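Local coordinates for tyrosyl-DNA phosphodiesterase 2 (Danio rerio, PDB 4F1H), which belongs to the endonuclease/exonuclease/phosphatase family of DNase I-like proteins and is modelled here with bound DNA and a magnesium ion, at residues R184-T196 with K231-I244. Residues are numbered along the deposited sequence; the frame is centred on the assembly and turned at random.
Sequences RYTWDTKANSNKT and KLDCGRYTSDHWGI. With nucleotides of chain A.
Trp187 reaches both Asp240 and His241. Its NE1 donates to Asp240 OD2 over 3.0 Å; the acceptor lies in the indole plane, whereas the donor stands above the carboxylate, the two planes being 83° apart. Next to this bond, CD1 of Trp187 sits over the centre of the imidazole, 3.6 Å from CD2 of His241, in an edge-to-face pair. The amide of Asn194 makes a two-way grip on one residue: OD1 accepts from Tyr237 N on a lone pair, and ND2 donates to Tyr237 O at 2.9 Å from above the carbonyl plane. The same amide stacks on one face of the Arg236 guanidinium, whose chain bends at chi3 (78°) and whose NH1 reaches Asn194 O. Asn192 ND2 bonds Ser239 O at 2.8 Å while lying over a face of Trp242.

These two segments, mostly loop, belong to the DNase I-like fold, where they border the DNA site: His241 NE2 donates to OP1 of DT1 of chain A at 2.8 Å, Lys195 NZ to its O4', and the Asp240 side chain is about 5 Å from a bound magnesium ion.

Behind this layer, Asp206 OD2 is hydrogen-bonded to His241 ND1; with the NE2 bond to the phosphate, this fixes the ring's rotation. The same oxygen also pairs with Thr186 OG1. Asn192 OD1 closes an Asx turn by accepting from Asn194 N at 2.9 Å. One water bridges Asp188 OD2 and Trp242 NE1; Arg202 forms a salt bridge with that carboxylate oxygen.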
loop_
_atom_site.group_PDB
_atom_site.type_symbol
_atom_site.label_atom_id
_atom_site.label_comp_id
_atom_site.label_asym_id
_atom_site.label_seq_id
_atom_site.Cartn_x
_atom_site.Cartn_y
_atom_site.Cartn_z
ATOM N N ARG B 184 -12.838 -11.644 -6.111
ATOM C CA ARG B 184 -11.711 -11.074 -5.334
ATOM C C ARG B 184 -10.412 -11.908 -5.326
ATOM O O ARG B 184 -9.358 -11.437 -5.781
ATOM C CB ARG B 184 -12.166 -10.900 -3.888
ATOM C CG ARG B 184 -11.143 -10.238 -2.996
ATOM C CD ARG B 184 -11.794 -9.914 -1.637
ATOM N NE ARG B 184 -10.762 -9.398 -0.739
ATOM C CZ ARG B 184 -10.999 -8.922 0.478
ATOM N NH1 ARG B 184 -12.242 -8.869 0.938
ATOM N NH2 ARG B 184 -9.996 -8.466 1.203
ATOM N N TYR B 185 -10.476 -13.133 -4.820
ATOM C CA TYR B 185 -9.247 -13.896 -4.609
ATOM C C TYR B 185 -8.891 -14.622 -5.875
ATOM O O TYR B 185 -9.750 -15.297 -6.486
ATOM C CB TYR B 185 -9.433 -14.916 -3.475
ATOM C CG TYR B 185 -9.891 -14.243 -2.230
ATOM C CD1 TYR B 185 -9.090 -13.275 -1.620
ATOM C CD2 TYR B 185 -11.136 -14.540 -1.674
ATOM C CE1 TYR B 185 -9.513 -12.622 -0.450
ATOM C CE2 TYR B 185 -11.568 -13.890 -0.522
ATOM C CZ TYR B 185 -10.746 -12.939 0.083
ATOM O OH TYR B 185 -11.184 -12.294 1.229
ATOM N N THR B 186 -7.627 -14.506 -6.284
ATOM C CA THR B 186 -7.188 -15.117 -7.551
ATOM C C THR B 186 -6.195 -16.253 -7.321
ATOM O O THR B 186 -5.870 -17.035 -8.226
ATOM C CB THR B 186 -6.560 -14.087 -8.522
ATOM O OG1 THR B 186 -5.289 -13.646 -8.008
ATOM C CG2 THR B 186 -7.462 -12.847 -8.761
ATOM N N TRP B 187 -5.718 -16.376 -6.086
ATOM C CA TRP B 187 -4.860 -17.522 -5.710
ATOM C C TRP B 187 -5.387 -17.961 -4.346
ATOM O O TRP B 187 -5.219 -17.238 -3.364
ATOM C CB TRP B 187 -3.390 -17.047 -5.606
ATOM C CG TRP B 187 -2.390 -18.177 -5.482
ATOM C CD1 TRP B 187 -1.852 -18.951 -6.498
ATOM C CD2 TRP B 187 -1.837 -18.671 -4.268
ATOM N NE1 TRP B 187 -0.961 -19.875 -5.963
ATOM C CE2 TRP B 187 -0.958 -19.723 -4.595
ATOM C CE3 TRP B 187 -2.002 -18.309 -2.925
ATOM C CZ2 TRP B 187 -0.239 -20.417 -3.624
ATOM C CZ3 TRP B 187 -1.287 -19.001 -1.960
ATOM C CH2 TRP B 187 -0.409 -20.033 -2.318
ATOM N N ASP B 188 -6.036 -19.128 -4.283
ATOM C CA ASP B 188 -6.886 -19.481 -3.117
ATOM C C ASP B 188 -6.683 -20.947 -2.833
ATOM O O ASP B 188 -7.148 -21.812 -3.601
ATOM C CB ASP B 188 -8.324 -19.217 -3.522
ATOM C CG ASP B 188 -9.333 -19.522 -2.425
ATOM O OD1 ASP B 188 -9.084 -20.400 -1.592
ATOM O OD2 ASP B 188 -10.428 -18.902 -2.433
ATOM N N THR B 189 -5.922 -21.252 -1.770
ATOM C CA THR B 189 -5.556 -22.647 -1.559
ATOM C C THR B 189 -6.708 -23.475 -0.943
ATOM O O THR B 189 -6.621 -24.702 -0.871
ATOM C CB THR B 189 -4.343 -22.789 -0.663
ATOM O OG1 THR B 189 -4.648 -22.224 0.620
ATOM C CG2 THR B 189 -3.144 -22.068 -1.260
ATOM N N LYS B 190 -7.762 -22.815 -0.480
ATOM C CA LYS B 190 -8.951 -23.543 -0.030
ATOM C C LYS B 190 -9.800 -24.023 -1.217
ATOM O O LYS B 190 -10.291 -25.169 -1.255
ATOM C CB LYS B 190 -9.784 -22.635 0.874
ATOM C CG LYS B 190 -10.943 -23.338 1.601
ATOM C CD LYS B 190 -11.585 -22.395 2.620
ATOM C CE LYS B 190 -12.743 -23.053 3.370
ATOM N NZ LYS B 190 -12.288 -23.826 4.563
ATOM N N ALA B 191 -9.950 -23.147 -2.205
ATOM C CA ALA B 191 -10.814 -23.410 -3.347
ATOM C C ALA B 191 -10.102 -24.131 -4.473
ATOM O O ALA B 191 -10.756 -24.776 -5.306
ATOM C CB ALA B 191 -11.401 -22.113 -3.855
ATOM N N ASN B 192 -8.772 -24.008 -4.511
ATOM C CA ASN B 192 -7.924 -24.614 -5.550
ATOM C C ASN B 192 -6.961 -25.649 -4.922
ATOM O O ASN B 192 -6.147 -25.306 -4.049
ATOM C CB ASN B 192 -7.124 -23.503 -6.286
ATOM C CG ASN B 192 -6.408 -24.016 -7.537
ATOM O OD1 ASN B 192 -5.667 -25.011 -7.496
ATOM N ND2 ASN B 192 -6.612 -23.341 -8.656
ATOM N N SER B 193 -7.037 -26.893 -5.385
ATOM C CA SER B 193 -6.287 -27.995 -4.766
ATOM C C SER B 193 -5.049 -28.410 -5.564
ATOM O O SER B 193 -4.430 -29.463 -5.288
ATOM C CB SER B 193 -7.218 -29.198 -4.575
ATOM O OG SER B 193 -7.827 -29.533 -5.826
ATOM N N ASN B 194 -4.660 -27.608 -6.551
ATOM C CA ASN B 194 -3.518 -28.018 -7.371
ATOM C C ASN B 194 -2.244 -28.019 -6.553
ATOM O O ASN B 194 -1.385 -28.879 -6.734
ATOM C CB ASN B 194 -3.305 -27.085 -8.552
ATOM C CG ASN B 194 -4.112 -27.492 -9.743
ATOM O OD1 ASN B 194 -5.116 -28.228 -9.614
ATOM N ND2 ASN B 194 -3.679 -27.030 -10.925
ATOM N N LYS B 195 -2.119 -27.031 -5.682
ATOM C CA LYS B 195 -0.970 -26.972 -4.770
ATOM C C LYS B 195 -1.349 -27.691 -3.480
ATOM O O LYS B 195 -2.385 -27.403 -2.871
ATOM C CB LYS B 195 -0.564 -25.513 -4.499
ATOM C CG LYS B 195 0.840 -25.166 -4.976
ATOM C CD LYS B 195 1.041 -23.655 -5.173
ATOM C CE LYS B 195 2.285 -23.143 -4.412
ATOM N NZ LYS B 195 3.242 -22.272 -5.210
ATOM N N THR B 196 -0.542 -28.663 -3.073
ATOM C CA THR B 196 -0.863 -29.382 -1.846
ATOM C C THR B 196 -0.177 -28.680 -0.686
ATOM O O THR B 196 1.064 -28.733 -0.563
ATOM C CB THR B 196 -0.460 -30.859 -1.921
ATOM O OG1 THR B 196 0.945 -30.995 -1.681
ATOM C CG2 THR B 196 -0.777 -31.398 -3.293
ATOM N N LYS B 231 -12.598 -28.244 -12.332
ATOM C CA LYS B 231 -11.599 -29.252 -12.684
ATOM C C LYS B 231 -11.709 -29.744 -14.106
ATOM O O LYS B 231 -12.812 -29.913 -14.649
ATOM C CB LYS B 231 -11.706 -30.465 -11.753
ATOM C CG LYS B 231 -11.149 -30.184 -10.381
ATOM C CD LYS B 231 -11.109 -31.441 -9.527
ATOM C CE LYS B 231 -10.378 -31.135 -8.233
ATOM N NZ LYS B 231 -10.655 -32.154 -7.176
ATOM N N LEU B 232 -10.551 -30.002 -14.695
ATOM C CA LEU B 232 -10.448 -30.597 -16.021
ATOM C C LEU B 232 -10.651 -32.104 -15.909
ATOM O O LEU B 232 -10.752 -32.649 -14.798
ATOM C CB LEU B 232 -9.071 -30.321 -16.606
ATOM C CG LEU B 232 -8.756 -28.830 -16.738
ATOM C CD1 LEU B 232 -7.258 -28.607 -17.097
ATOM C CD2 LEU B 232 -9.667 -28.145 -17.752
ATOM N N ASP B 233 -10.717 -32.755 -17.071
ATOM C CA ASP B 233 -10.887 -34.204 -17.134
ATOM C C ASP B 233 -9.822 -34.935 -16.335
ATOM O O ASP B 233 -10.110 -35.954 -15.703
ATOM C CB ASP B 233 -10.887 -34.683 -18.590
ATOM C CG ASP B 233 -12.211 -34.423 -19.294
ATOM O OD1 ASP B 233 -13.225 -34.190 -18.598
ATOM O OD2 ASP B 233 -12.240 -34.455 -20.546
ATOM N N CYS B 234 -8.602 -34.391 -16.320
ATOM C CA CYS B 234 -7.490 -35.002 -15.594
ATOM C C CYS B 234 -7.597 -34.881 -14.073
ATOM O O CYS B 234 -6.772 -35.452 -13.350
ATOM C CB CYS B 234 -6.156 -34.429 -16.072
ATOM S SG CYS B 234 -5.918 -32.666 -15.635
ATOM N N GLY B 235 -8.590 -34.136 -13.588
ATOM C CA GLY B 235 -8.842 -34.041 -12.158
ATOM C C GLY B 235 -8.052 -32.927 -11.473
ATOM O O GLY B 235 -8.059 -32.806 -10.247
ATOM N N ARG B 236 -7.365 -32.111 -12.279
ATOM C CA ARG B 236 -6.722 -30.903 -11.753
ATOM C C ARG B 236 -7.297 -29.653 -12.416
ATOM O O ARG B 236 -7.908 -29.731 -13.485
ATOM C CB ARG B 236 -5.222 -30.968 -12.001
ATOM C CG ARG B 236 -4.602 -32.263 -11.449
ATOM C CD ARG B 236 -3.090 -32.198 -11.480
ATOM N NE ARG B 236 -2.539 -31.401 -10.384
ATOM C CZ ARG B 236 -1.604 -30.472 -10.564
ATOM N NH1 ARG B 236 -1.124 -29.783 -9.522
ATOM N NH2 ARG B 236 -1.149 -30.220 -11.795
ATOM N N TYR B 237 -7.061 -28.505 -11.779
ATOM C CA TYR B 237 -7.399 -27.202 -12.368
ATOM C C TYR B 237 -6.364 -26.798 -13.403
ATOM O O TYR B 237 -5.221 -27.277 -13.405
ATOM C CB TYR B 237 -7.477 -26.123 -11.262
ATOM C CG TYR B 237 -8.578 -26.423 -10.264
ATOM C CD1 TYR B 237 -9.910 -26.140 -10.575
ATOM C CD2 TYR B 237 -8.305 -27.045 -9.061
ATOM C CE1 TYR B 237 -10.931 -26.455 -9.689
ATOM C CE2 TYR B 237 -9.340 -27.363 -8.163
ATOM C CZ TYR B 237 -10.631 -27.061 -8.490
ATOM O OH TYR B 237 -11.667 -27.370 -7.611
ATOM N N THR B 238 -6.755 -25.874 -14.273
ATOM C CA THR B 238 -5.852 -25.411 -15.313
ATOM C C THR B 238 -4.561 -24.840 -14.677
ATOM O O THR B 238 -3.437 -25.068 -15.188
ATOM C CB THR B 238 -6.563 -24.308 -16.141
ATOM O OG1 THR B 238 -7.683 -24.894 -16.833
ATOM C CG2 THR B 238 -5.625 -23.697 -17.163
ATOM N N SER B 239 -4.733 -24.143 -13.551
ATOM C CA SER B 239 -3.604 -23.544 -12.826
ATOM C C SER B 239 -3.876 -23.450 -11.343
ATOM O O SER B 239 -5.014 -23.641 -10.931
ATOM C CB SER B 239 -3.449 -22.124 -13.362
ATOM O OG SER B 239 -2.368 -21.477 -12.757
ATOM N N ASP B 240 -2.839 -23.142 -10.552
ATOM C CA ASP B 240 -3.095 -22.799 -9.158
ATOM C C ASP B 240 -3.703 -21.392 -8.997
ATOM O O ASP B 240 -4.190 -21.046 -7.905
ATOM C CB ASP B 240 -1.835 -22.981 -8.294
ATOM C CG ASP B 240 -0.689 -22.073 -8.711
ATOM O OD1 ASP B 240 -0.645 -21.581 -9.872
ATOM O OD2 ASP B 240 0.208 -21.873 -7.853
ATOM N N HIS B 241 -3.662 -20.589 -10.067
ATOM C CA HIS B 241 -4.354 -19.299 -10.099
ATOM C C HIS B 241 -5.664 -19.417 -10.846
ATOM O O HIS B 241 -5.770 -20.225 -11.766
ATOM C CB HIS B 241 -3.522 -18.260 -10.876
ATOM C CG HIS B 241 -2.267 -17.835 -10.189
ATOM N ND1 HIS B 241 -2.086 -16.543 -9.726
ATOM C CD2 HIS B 241 -1.097 -18.488 -9.968
ATOM C CE1 HIS B 241 -0.868 -16.427 -9.211
ATOM N NE2 HIS B 241 -0.257 -17.598 -9.329
ATOM N N TRP B 242 -6.617 -18.548 -10.510
ATOM C CA TRP B 242 -7.778 -18.354 -11.362
ATOM C C TRP B 242 -7.387 -17.321 -12.426
ATOM O O TRP B 242 -6.519 -16.460 -12.185
ATOM C CB TRP B 242 -8.944 -17.835 -10.533
ATOM C CG TRP B 242 -9.330 -18.704 -9.349
ATOM C CD1 TRP B 242 -9.708 -18.243 -8.132
ATOM C CD2 TRP B 242 -9.462 -20.135 -9.297
ATOM N NE1 TRP B 242 -10.046 -19.283 -7.315
ATOM C CE2 TRP B 242 -9.919 -20.459 -8.006
ATOM C CE3 TRP B 242 -9.247 -21.163 -10.210
ATOM C CZ2 TRP B 242 -10.141 -21.789 -7.598
ATOM C CZ3 TRP B 242 -9.486 -22.473 -9.809
ATOM C CH2 TRP B 242 -9.927 -22.765 -8.523
ATOM N N GLY B 243 -7.971 -17.422 -13.624
ATOM C CA GLY B 243 -7.748 -16.401 -14.625
ATOM C C GLY B 243 -8.725 -15.256 -14.451
ATOM O O GLY B 243 -9.752 -15.396 -13.787
ATOM N N ILE B 244 -8.391 -14.094 -15.012
ATOM C CA ILE B 244 -9.322 -12.963 -14.995
ATOM C C ILE B 244 -9.804 -12.726 -16.422
ATOM O O ILE B 244 -8.989 -12.587 -17.335
ATOM C CB ILE B 244 -8.650 -11.672 -14.518
ATOM C CG1 ILE B 244 -8.221 -11.805 -13.051
ATOM C CG2 ILE B 244 -9.628 -10.484 -14.594
ATOM C CD1 ILE B 244 -7.373 -10.616 -12.551
ATOM O OP3 DT A 1 4.328 -16.214 -8.336
ATOM P P DT A 1 3.088 -16.877 -7.822
ATOM O OP1 DT A 1 2.491 -17.883 -8.687
ATOM O OP2 DT A 1 1.979 -15.888 -7.583
ATOM O "O5'" DT A 1 3.465 -17.449 -6.393
ATOM C "C5'" DT A 1 2.559 -18.394 -5.799
ATOM C "C4'" DT A 1 3.183 -18.813 -4.484
ATOM O "O4'" DT A 1 4.270 -19.720 -4.820
ATOM C "C3'" DT A 1 3.782 -17.684 -3.637
ATOM O "O3'" DT A 1 3.676 -18.043 -2.246
ATOM C "C2'" DT A 1 5.251 -17.677 -4.051
ATOM C "C1'" DT A 1 5.488 -19.171 -4.271
ATOM N N1 DT A 1 6.642 -19.475 -5.167
ATOM C C2 DT A 1 7.705 -20.179 -4.636
ATOM O O2 DT A 1 7.751 -20.552 -3.453
ATOM N N3 DT A 1 8.723 -20.406 -5.524
ATOM C C4 DT A 1 8.794 -20.034 -6.863
ATOM O O4 DT A 1 9.777 -20.315 -7.574
ATOM C C5 DT A 1 7.632 -19.302 -7.338
ATOM C C7 DT A 1 7.583 -18.797 -8.749
ATOM C C6 DT A 1 6.618 -19.057 -6.495
ATOM P P DA A 4 -5.294 -10.580 2.878
ATOM O OP1 DA A 4 -5.352 -9.826 1.599
ATOM O OP2 DA A 4 -4.310 -10.122 3.899
ATOM O "O5'" DA A 4 -6.718 -10.654 3.573
ATOM C "C5'" DA A 4 -7.853 -11.091 2.806
ATOM C "C4'" DA A 4 -9.039 -11.142 3.737
ATOM O "O4'" DA A 4 -8.898 -12.271 4.639
ATOM C "C3'" DA A 4 -9.234 -9.914 4.638
ATOM O "O3'" DA A 4 -10.621 -9.672 4.495
ATOM C "C2'" DA A 4 -8.864 -10.397 6.048
ATOM C "C1'" DA A 4 -9.293 -11.858 5.951
ATOM N N9 DA A 4 -8.611 -12.791 6.844
ATOM C C8 DA A 4 -7.320 -12.731 7.313
ATOM N N7 DA A 4 -6.994 -13.757 8.082
ATOM C C5 DA A 4 -8.139 -14.550 8.090
ATOM C C6 DA A 4 -8.429 -15.784 8.736
ATOM N N6 DA A 4 -7.541 -16.448 9.501
ATOM N N1 DA A 4 -9.667 -16.312 8.549
ATOM C C2 DA A 4 -10.549 -15.648 7.777
ATOM N N3 DA A 4 -10.390 -14.483 7.129
ATOM C C4 DA A 4 -9.140 -13.987 7.323
ATOM P P DG A 5 -11.288 -8.312 5.021
ATOM O OP1 DG A 5 -12.302 -7.894 4.011
ATOM O OP2 DG A 5 -10.199 -7.364 5.422
ATOM O "O5'" DG A 5 -12.028 -8.793 6.342
ATOM C "C5'" DG A 5 -12.992 -9.844 6.202
ATOM C "C4'" DG A 5 -13.324 -10.517 7.531
ATOM O "O4'" DG A 5 -12.172 -11.213 8.087
ATOM C "C3'" DG A 5 -13.775 -9.609 8.669
ATOM O "O3'" DG A 5 -14.658 -10.381 9.455
ATOM C "C2'" DG A 5 -12.493 -9.388 9.464
ATOM C "C1'" DG A 5 -12.016 -10.839 9.443
ATOM N N9 DG A 5 -10.616 -11.040 9.809
ATOM C C8 DG A 5 -9.552 -10.183 9.604
ATOM N N7 DG A 5 -8.422 -10.666 10.048
ATOM C C5 DG A 5 -8.749 -11.923 10.575
ATOM C C6 DG A 5 -7.933 -12.909 11.196
ATOM O O6 DG A 5 -6.695 -12.897 11.417
ATOM N N1 DG A 5 -8.701 -14.023 11.572
ATOM C C2 DG A 5 -10.058 -14.162 11.377
ATOM N N2 DG A 5 -10.598 -15.311 11.814
ATOM N N3 DG A 5 -10.828 -13.241 10.794
ATOM C C4 DG A 5 -10.101 -12.152 10.426
HETATM O O HOH W 1 -6.708 -20.266 -7.063
HETATM O O HOH W 2 -11.446 -18.593 -4.854
HETATM O O HOH W 3 -10.901 -28.178 -5.124
HETATM O O HOH W 4 -8.283 -32.557 -5.435
#